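Local coordinates for odorant binding protein, antennal (Anopheles gambiae, PDB 3R1P) that probably binds small hydrophobic odorant molecules in the mosquito antenna, and holds a palmitic acid in this crystal, at residues E19-E24 against I50-D55; I57-V60 against R66-L69; I94-P97 against E101-Y104. All coordinates share one frame; numbering follows the deposited sequence.

Overall arrangement
The three contacts run from core to surface of one all-helical chain. Interaction 1 is the buried one: a disulfide covalently joins helices 11-25 and 44-56 next to the palmitic acid. Interaction 2, partly buried, bonds backbone to backbone within the loop after helix 44-56, while interaction 3 lies at the surface, where threonine hydroxyls hold a loop to the start of helix 99-110. Helix 44-56 unites them: Phe54 packs its CB on Val60 CG2 at 3.7 Å, and Ala103 CB meets His51 N at 3.4 Å. Interactions 2 and 3 touch through aliphatic parts, Arg66 CB lying 3.7 Å from Val95 CG2.

Interaction 1: residues E19-E24 against I50-D55; sequences EICIAE and IHCLFD
The side chain of Cys21 meets that of Cys52 end to end in a covalent bond: Cys21 SG lies 2.0 Å from Cys52 SG, a disulfide with a torsion of -74° about the S-S bond, hence of left-handed sense. The two cysteines reach each other through different first torsions. Cys21 turns its sulfur beside its own backbone N (chi1 -62°), whereas the sulfur of Cys52 stands anti to the backbone N and beside the carbonyl carbon. Both CB atoms face the opposing helix, and Cys21 CB comes within 3.5 Å of Cys52 CB, closer than unbonded carbons usually come, because the two are tied through CB-S-S-CB at this torsion. The backbones are correspondingly close, with 5.5 Å between Cys21 CA and Cys52 CA, although the axes of the short helical segments come no nearer than 8.9 Å and their directions differ by 131°.

The disulfide supplies most of the 195 Å² buried here, and two neighbours lie beside it. Leu53 CD2 approaches Cys21 SG at 4.2 Å, and the leucine also touches the bound palmitic acid, so one side chain meets both the bridge and the fatty acid. The other neighbour, Glu24, extends its chain beyond CG until OE1 is 3.8 Å from Cys52 SG at the exposed border. Its OE1 is 5.3 Å from Asp55 OD1, an arrangement of like charges that the weak, long ion pair of Glu24 with Lys56 may partly offset.

Cys48-Cys100 and Cys91-Cys109 complete the interlocked pattern to which this link belongs. Counting the six classical cysteines alone, it joins first to third, second to fifth and fourth to sixth; with Cys35-Cys121 set apart as an additional bridge, the arrangement is that of the classical three-disulfide helical fold of insect odorant-binding proteins.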
loop_
_atom_site.group_PDB
_atom_site.type_symbol
_atom_site.label_atom_id
_atom_site.label_comp_id
_atom_site.label_asym_id
_atom_site.label_seq_id
_atom_site.Cartn_x
_atom_site.Cartn_y
_atom_site.Cartn_z
ATOM N N GLU A 19 2.791 -7.912 9.274
ATOM C CA GLU A 19 2.134 -9.033 9.956
ATOM C C GLU A 19 0.662 -8.792 10.291
ATOM O O GLU A 19 -0.151 -9.703 10.121
ATOM C CB GLU A 19 2.938 -9.479 11.188
ATOM C CG GLU A 19 4.249 -10.165 10.825
ATOM C CD GLU A 19 4.651 -11.400 11.614
ATOM O OE1 GLU A 19 3.956 -11.767 12.592
ATOM O OE2 GLU A 19 5.699 -11.988 11.263
ATOM N N ILE A 20 0.314 -7.571 10.726
ATOM C CA ILE A 20 -1.082 -7.217 11.032
ATOM C C ILE A 20 -1.936 -7.207 9.762
ATOM O O ILE A 20 -3.028 -7.781 9.746
ATOM C CB ILE A 20 -1.174 -5.898 11.837
ATOM C CG1 ILE A 20 -0.671 -6.120 13.265
ATOM C CG2 ILE A 20 -2.605 -5.308 11.849
ATOM C CD1 ILE A 20 -0.038 -4.972 13.830
ATOM N N CYS A 21 -1.415 -6.586 8.693
ATOM C CA CYS A 21 -2.136 -6.479 7.436
ATOM C C CYS A 21 -2.320 -7.744 6.630
ATOM O O CYS A 21 -3.312 -7.858 5.907
ATOM C CB CYS A 21 -1.651 -5.290 6.621
ATOM S SG CYS A 21 -1.910 -3.714 7.468
ATOM N N ILE A 22 -1.435 -8.740 6.839
ATOM C CA ILE A 22 -1.583 -10.071 6.245
ATOM C C ILE A 22 -2.816 -10.711 6.905
ATOM O O ILE A 22 -3.672 -11.271 6.210
ATOM C CB ILE A 22 -0.301 -10.938 6.467
ATOM C CG1 ILE A 22 0.726 -10.672 5.361
ATOM C CG2 ILE A 22 -0.626 -12.451 6.584
ATOM C CD1 ILE A 22 1.858 -11.717 5.202
ATOM N N ALA A 23 -2.891 -10.606 8.254
ATOM C CA ALA A 23 -3.955 -11.172 9.086
ATOM C C ALA A 23 -5.318 -10.552 8.796
ATOM O O ALA A 23 -6.293 -11.288 8.644
ATOM C CB ALA A 23 -3.604 -11.025 10.562
ATOM N N GLU A 24 -5.382 -9.209 8.699
ATOM C CA GLU A 24 -6.615 -8.470 8.423
ATOM C C GLU A 24 -7.178 -8.711 7.016
ATOM O O GLU A 24 -8.370 -8.995 6.873
ATOM C CB GLU A 24 -6.411 -6.967 8.655
ATOM C CG GLU A 24 -6.372 -6.583 10.121
ATOM C CD GLU A 24 -6.708 -5.138 10.450
ATOM O OE1 GLU A 24 -7.184 -4.402 9.554
ATOM O OE2 GLU A 24 -6.498 -4.743 11.621
ATOM N N ILE A 50 -2.881 -3.456 1.102
ATOM C CA ILE A 50 -2.435 -2.085 0.838
ATOM C C ILE A 50 -3.318 -1.090 1.608
ATOM O O ILE A 50 -2.766 -0.188 2.258
ATOM C CB ILE A 50 -2.373 -1.771 -0.676
ATOM C CG1 ILE A 50 -1.490 -2.806 -1.432
ATOM C CG2 ILE A 50 -1.887 -0.326 -0.896
ATOM C CD1 ILE A 50 -1.566 -2.743 -2.995
ATOM N N HIS A 51 -4.666 -1.267 1.551
ATOM C CA HIS A 51 -5.601 -0.405 2.300
ATOM C C HIS A 51 -5.261 -0.476 3.779
ATOM O O HIS A 51 -5.171 0.567 4.430
ATOM C CB HIS A 51 -7.085 -0.762 2.073
ATOM C CG HIS A 51 -7.979 -0.068 3.063
ATOM N ND1 HIS A 51 -8.502 -0.740 4.155
ATOM C CD2 HIS A 51 -8.267 1.249 3.186
ATOM C CE1 HIS A 51 -9.159 0.171 4.856
ATOM N NE2 HIS A 51 -9.047 1.384 4.307
ATOM N N CYS A 52 -5.020 -1.707 4.293
ATOM C CA CYS A 52 -4.647 -1.915 5.682
ATOM C C CYS A 52 -3.408 -1.097 6.083
ATOM O O CYS A 52 -3.424 -0.478 7.147
ATOM C CB CYS A 52 -4.476 -3.399 5.987
ATOM S SG CYS A 52 -3.939 -3.734 7.678
ATOM N N LEU A 53 -2.347 -1.072 5.227
ATOM C CA LEU A 53 -1.118 -0.300 5.468
ATOM C C LEU A 53 -1.403 1.201 5.602
ATOM O O LEU A 53 -0.809 1.863 6.450
ATOM C CB LEU A 53 -0.106 -0.494 4.326
ATOM C CG LEU A 53 0.605 -1.828 4.169
ATOM C CD1 LEU A 53 1.585 -1.762 2.988
ATOM C CD2 LEU A 53 1.371 -2.196 5.425
ATOM N N PHE A 54 -2.273 1.742 4.734
ATOM C CA PHE A 54 -2.649 3.158 4.767
ATOM C C PHE A 54 -3.481 3.485 6.010
ATOM O O PHE A 54 -3.243 4.508 6.652
ATOM C CB PHE A 54 -3.371 3.561 3.479
ATOM C CG PHE A 54 -2.510 3.568 2.239
ATOM C CD1 PHE A 54 -3.043 3.222 1.003
ATOM C CD2 PHE A 54 -1.173 3.953 2.299
ATOM C CE1 PHE A 54 -2.259 3.279 -0.149
ATOM C CE2 PHE A 54 -0.387 3.988 1.151
ATOM C CZ PHE A 54 -0.933 3.646 -0.063
ATOM N N ASP A 55 -4.419 2.603 6.356
ATOM C CA ASP A 55 -5.256 2.745 7.548
ATOM C C ASP A 55 -4.404 2.736 8.838
ATOM O O ASP A 55 -4.624 3.585 9.694
ATOM C CB ASP A 55 -6.329 1.640 7.583
ATOM C CG ASP A 55 -7.239 1.731 8.790
ATOM O OD1 ASP A 55 -7.078 0.909 9.715
ATOM O OD2 ASP A 55 -8.078 2.656 8.830
#

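Interaction 2: residues I57-V60 against R66-L69; sequences IDVV and RILL
Val59 and Leu68 meet through one strong backbone hydrogen bond: Leu68 N donates to Val59 O at 2.8 Å, with an angle of 167° at the hydrogen. The same oxygen receives a CA-H...O contact from Ile67 CA at 3.5 Å, and Leu68 CB lies 3.6 Å from Val59 O, so three groups of the opposing segment converge on it. The bond flanks an isolated beta bridge between Val60 and Ile67, whose CA atoms are 4.9 Å apart; it is not part of a sheet.

Two turn motifs adjoin the contact. Asp58, with positive phi, carries the Schellman motif that finishes helix 44-56. Leu68 is both the centre of an inverse gamma turn and the residue just before helix 69-72; the turn is closed by the weak bond from Leu69 N to Ile67 O.

Apolar contacts are few. Val60 CG2 stands anti to its carbonyl carbon and thereby reaches Ile67 CD1 at 3.8 Å, the two side chains crossing at a slant. Val59 CG2 meets Ile67 CG2 more loosely, at 4.3 Å. Within 66-69 itself, Leu68 lays CD2 over one face of the Arg66 guanidinium, 3.5 Å above its plane and offset toward the rim. The polar end of that arginine is held elsewhere, NH1 bonding to Ser92 O.

The chemistry is thus one directional bond with modest aliphatic packing beside it, consistent with a backbone bond that sets the register of Val59 and Leu68 and side chains that add apolar contact.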
loop_
_atom_site.group_PDB
_atom_site.type_symbol
_atom_site.label_atom_id
_atom_site.label_comp_id
_atom_site.label_asym_id
_atom_site.label_seq_id
_atom_site.Cartn_x
_atom_site.Cartn_y
_atom_site.Cartn_z
ATOM N N ILE A 57 -1.145 3.483 9.272
ATOM C CA ILE A 57 -0.269 4.657 9.362
ATOM C C ILE A 57 -1.072 5.972 9.391
ATOM O O ILE A 57 -0.490 7.059 9.439
ATOM C CB ILE A 57 0.910 4.650 8.355
ATOM C CG1 ILE A 57 0.404 4.714 6.894
ATOM C CG2 ILE A 57 1.849 3.453 8.614
ATOM C CD1 ILE A 57 1.465 4.872 5.847
ATOM N N ASP A 58 -2.417 5.844 9.378
ATOM C CA ASP A 58 -3.401 6.930 9.486
ATOM C C ASP A 58 -3.379 7.958 8.325
ATOM O O ASP A 58 -3.531 9.163 8.552
ATOM C CB ASP A 58 -3.320 7.570 10.890
ATOM C CG ASP A 58 -4.538 8.331 11.364
ATOM O OD1 ASP A 58 -5.674 7.951 10.979
ATOM O OD2 ASP A 58 -4.369 9.258 12.165
ATOM N N VAL A 59 -3.218 7.467 7.079
ATOM C CA VAL A 59 -3.185 8.315 5.880
ATOM C C VAL A 59 -4.447 8.190 5.014
ATOM O O VAL A 59 -4.454 8.644 3.869
ATOM C CB VAL A 59 -1.867 8.243 5.050
ATOM C CG1 VAL A 59 -0.664 8.734 5.857
ATOM C CG2 VAL A 59 -1.629 6.847 4.469
ATOM N N VAL A 60 -5.503 7.562 5.553
ATOM C CA VAL A 60 -6.784 7.438 4.855
ATOM C C VAL A 60 -7.657 8.604 5.363
ATOM O O VAL A 60 -7.918 8.702 6.570
ATOM C CB VAL A 60 -7.481 6.060 5.053
ATOM C CG1 VAL A 60 -8.811 6.003 4.308
ATOM C CG2 VAL A 60 -6.593 4.908 4.611
ATOM N N ARG A 66 -9.905 9.321 0.419
ATOM C CA ARG A 66 -8.728 9.489 -0.442
ATOM C C ARG A 66 -7.456 9.244 0.378
ATOM O O ARG A 66 -7.488 9.325 1.613
ATOM C CB ARG A 66 -8.700 10.851 -1.161
ATOM C CG ARG A 66 -8.400 12.037 -0.245
ATOM C CD ARG A 66 -8.617 13.358 -0.949
ATOM N NE ARG A 66 -8.244 14.467 -0.076
ATOM C CZ ARG A 66 -7.032 15.015 -0.025
ATOM N NH1 ARG A 66 -6.064 14.581 -0.819
ATOM N NH2 ARG A 66 -6.785 16.012 0.810
ATOM N N ILE A 67 -6.355 8.894 -0.309
ATOM C CA ILE A 67 -5.104 8.608 0.382
ATOM C C ILE A 67 -4.261 9.883 0.459
ATOM O O ILE A 67 -3.886 10.448 -0.564
ATOM C CB ILE A 67 -4.346 7.397 -0.260
ATOM C CG1 ILE A 67 -5.219 6.075 -0.322
ATOM C CG2 ILE A 67 -2.985 7.156 0.402
ATOM C CD1 ILE A 67 -6.184 5.723 0.900
ATOM N N LEU A 68 -3.965 10.317 1.685
ATOM C CA LEU A 68 -3.208 11.542 1.940
ATOM C C LEU A 68 -1.715 11.305 1.703
ATOM O O LEU A 68 -0.937 11.101 2.649
ATOM C CB LEU A 68 -3.510 12.060 3.363
ATOM C CG LEU A 68 -4.994 12.251 3.711
ATOM C CD1 LEU A 68 -5.197 12.315 5.221
ATOM C CD2 LEU A 68 -5.588 13.450 2.990
ATOM N N LEU A 69 -1.323 11.299 0.421
ATOM C CA LEU A 69 0.045 11.052 -0.003
ATOM C C LEU A 69 1.063 12.066 0.520
ATOM O O LEU A 69 2.189 11.674 0.801
ATOM C CB LEU A 69 0.157 10.846 -1.526
ATOM C CG LEU A 69 -0.568 9.628 -2.116
ATOM C CD1 LEU A 69 -0.568 9.680 -3.613
ATOM C CD2 LEU A 69 0.061 8.327 -1.662
#

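Interaction 3: residues I94-P97 against E101-Y104; sequences IVTP and ETAY
Thr96 OG1 is gripped by two groups: it shares a hydrogen bond of 2.9 Å with Thr102 OG1, in which either hydroxyl could be the donor, and it is bonded to Asp98 N. The latter makes an ST turn that leads the loop 94-97 into helix 99-110. Chi1 of Thr96 is 83°, which sets OG1 between the backbone N and the carbonyl carbon, facing the helix.

Thr102 answers with its own hydroxyl, bonded also to Asp98 O one turn back. The two hydroxyls and the Asp98 backbone therefore tie loop and helix start together, and Glu101 N in turn donates to Asp98 OD2. The two threonine side chains lie alongside each other and point opposite ways; the CA atoms of Thr96 and Thr102 are 5.2 Å apart, and Thr96 CG2 stands 3.7 Å from Thr102 OG1.

Glu101 contributes with its inner carbon, CB lying 3.5 Å from Thr96 OG1. Beyond it the chain bends at chi2 (-67°) and leads the carboxylate away to a salt bridge with Lys47, which links this helix to helix 44-56. Ile94 takes part mainly through its carbonyl oxygen, while its side chain, also turned to the helix, rests on Glu105, Thr106 and Cys109 further along. Thr102 CG2 lies 3.4 Å from Ile94 O.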
loop_
_atom_site.group_PDB
_atom_site.type_symbol
_atom_site.label_atom_id
_atom_site.label_comp_id
_atom_site.label_asym_id
_atom_site.label_seq_id
_atom_site.Cartn_x
_atom_site.Cartn_y
_atom_site.Cartn_z
ATOM N N ILE A 94 -7.776 10.053 -5.702
ATOM C CA ILE A 94 -8.435 8.876 -6.262
ATOM C C ILE A 94 -9.389 8.324 -5.206
ATOM O O ILE A 94 -8.962 8.026 -4.085
ATOM C CB ILE A 94 -7.397 7.814 -6.732
ATOM C CG1 ILE A 94 -6.553 8.324 -7.941
ATOM C CG2 ILE A 94 -8.067 6.453 -7.016
ATOM C CD1 ILE A 94 -5.324 7.495 -8.249
ATOM N N VAL A 95 -10.670 8.193 -5.553
ATOM C CA VAL A 95 -11.675 7.632 -4.651
ATOM C C VAL A 95 -12.554 6.690 -5.465
ATOM O O VAL A 95 -13.068 7.098 -6.502
ATOM C CB VAL A 95 -12.545 8.697 -3.899
ATOM C CG1 VAL A 95 -13.602 8.024 -3.018
ATOM C CG2 VAL A 95 -11.701 9.653 -3.062
ATOM N N THR A 96 -12.737 5.453 -4.989
ATOM C CA THR A 96 -13.584 4.436 -5.634
ATOM C C THR A 96 -14.628 3.971 -4.592
ATOM O O THR A 96 -14.442 4.248 -3.400
ATOM C CB THR A 96 -12.751 3.218 -6.141
ATOM O OG1 THR A 96 -12.530 2.302 -5.067
ATOM C CG2 THR A 96 -11.443 3.594 -6.843
ATOM N N PRO A 97 -15.692 3.227 -4.982
ATOM C CA PRO A 97 -16.638 2.725 -3.970
ATOM C C PRO A 97 -16.051 1.626 -3.061
ATOM O O PRO A 97 -16.705 1.251 -2.083
ATOM C CB PRO A 97 -17.801 2.163 -4.811
ATOM C CG PRO A 97 -17.550 2.606 -6.222
ATOM C CD PRO A 97 -16.078 2.780 -6.337
ATOM N N GLU A 101 -9.796 -1.170 -3.583
ATOM C CA GLU A 101 -9.560 -0.676 -4.946
ATOM C C GLU A 101 -8.966 0.743 -4.906
ATOM O O GLU A 101 -8.069 1.049 -5.692
ATOM C CB GLU A 101 -10.849 -0.698 -5.777
ATOM C CG GLU A 101 -11.332 -2.100 -6.125
ATOM C CD GLU A 101 -10.486 -2.938 -7.074
ATOM O OE1 GLU A 101 -9.476 -2.439 -7.629
ATOM O OE2 GLU A 101 -10.879 -4.105 -7.296
ATOM N N THR A 102 -9.432 1.584 -3.959
ATOM C CA THR A 102 -8.919 2.953 -3.789
ATOM C C THR A 102 -7.416 2.918 -3.468
ATOM O O THR A 102 -6.648 3.667 -4.072
ATOM C CB THR A 102 -9.737 3.713 -2.711
ATOM O OG1 THR A 102 -11.094 3.847 -3.143
ATOM C CG2 THR A 102 -9.166 5.099 -2.406
ATOM N N ALA A 103 -6.999 2.042 -2.520
ATOM C CA ALA A 103 -5.592 1.921 -2.112
ATOM C C ALA A 103 -4.723 1.377 -3.241
ATOM O O ALA A 103 -3.625 1.905 -3.474
ATOM C CB ALA A 103 -5.464 1.039 -0.881
ATOM N N TYR A 104 -5.219 0.336 -3.944
ATOM C CA TYR A 104 -4.526 -0.241 -5.090
ATOM C C TYR A 104 -4.315 0.799 -6.200
ATOM O O TYR A 104 -3.187 0.950 -6.680
ATOM C CB TYR A 104 -5.284 -1.468 -5.630
ATOM C CG TYR A 104 -4.727 -1.976 -6.943
ATOM C CD1 TYR A 104 -3.558 -2.742 -6.981
ATOM C CD2 TYR A 104 -5.354 -1.680 -8.149
ATOM C CE1 TYR A 104 -3.030 -3.195 -8.192
ATOM C CE2 TYR A 104 -4.834 -2.125 -9.363
ATOM C CZ TYR A 104 -3.678 -2.890 -9.378
ATOM O OH TYR A 104 -3.159 -3.313 -10.576
#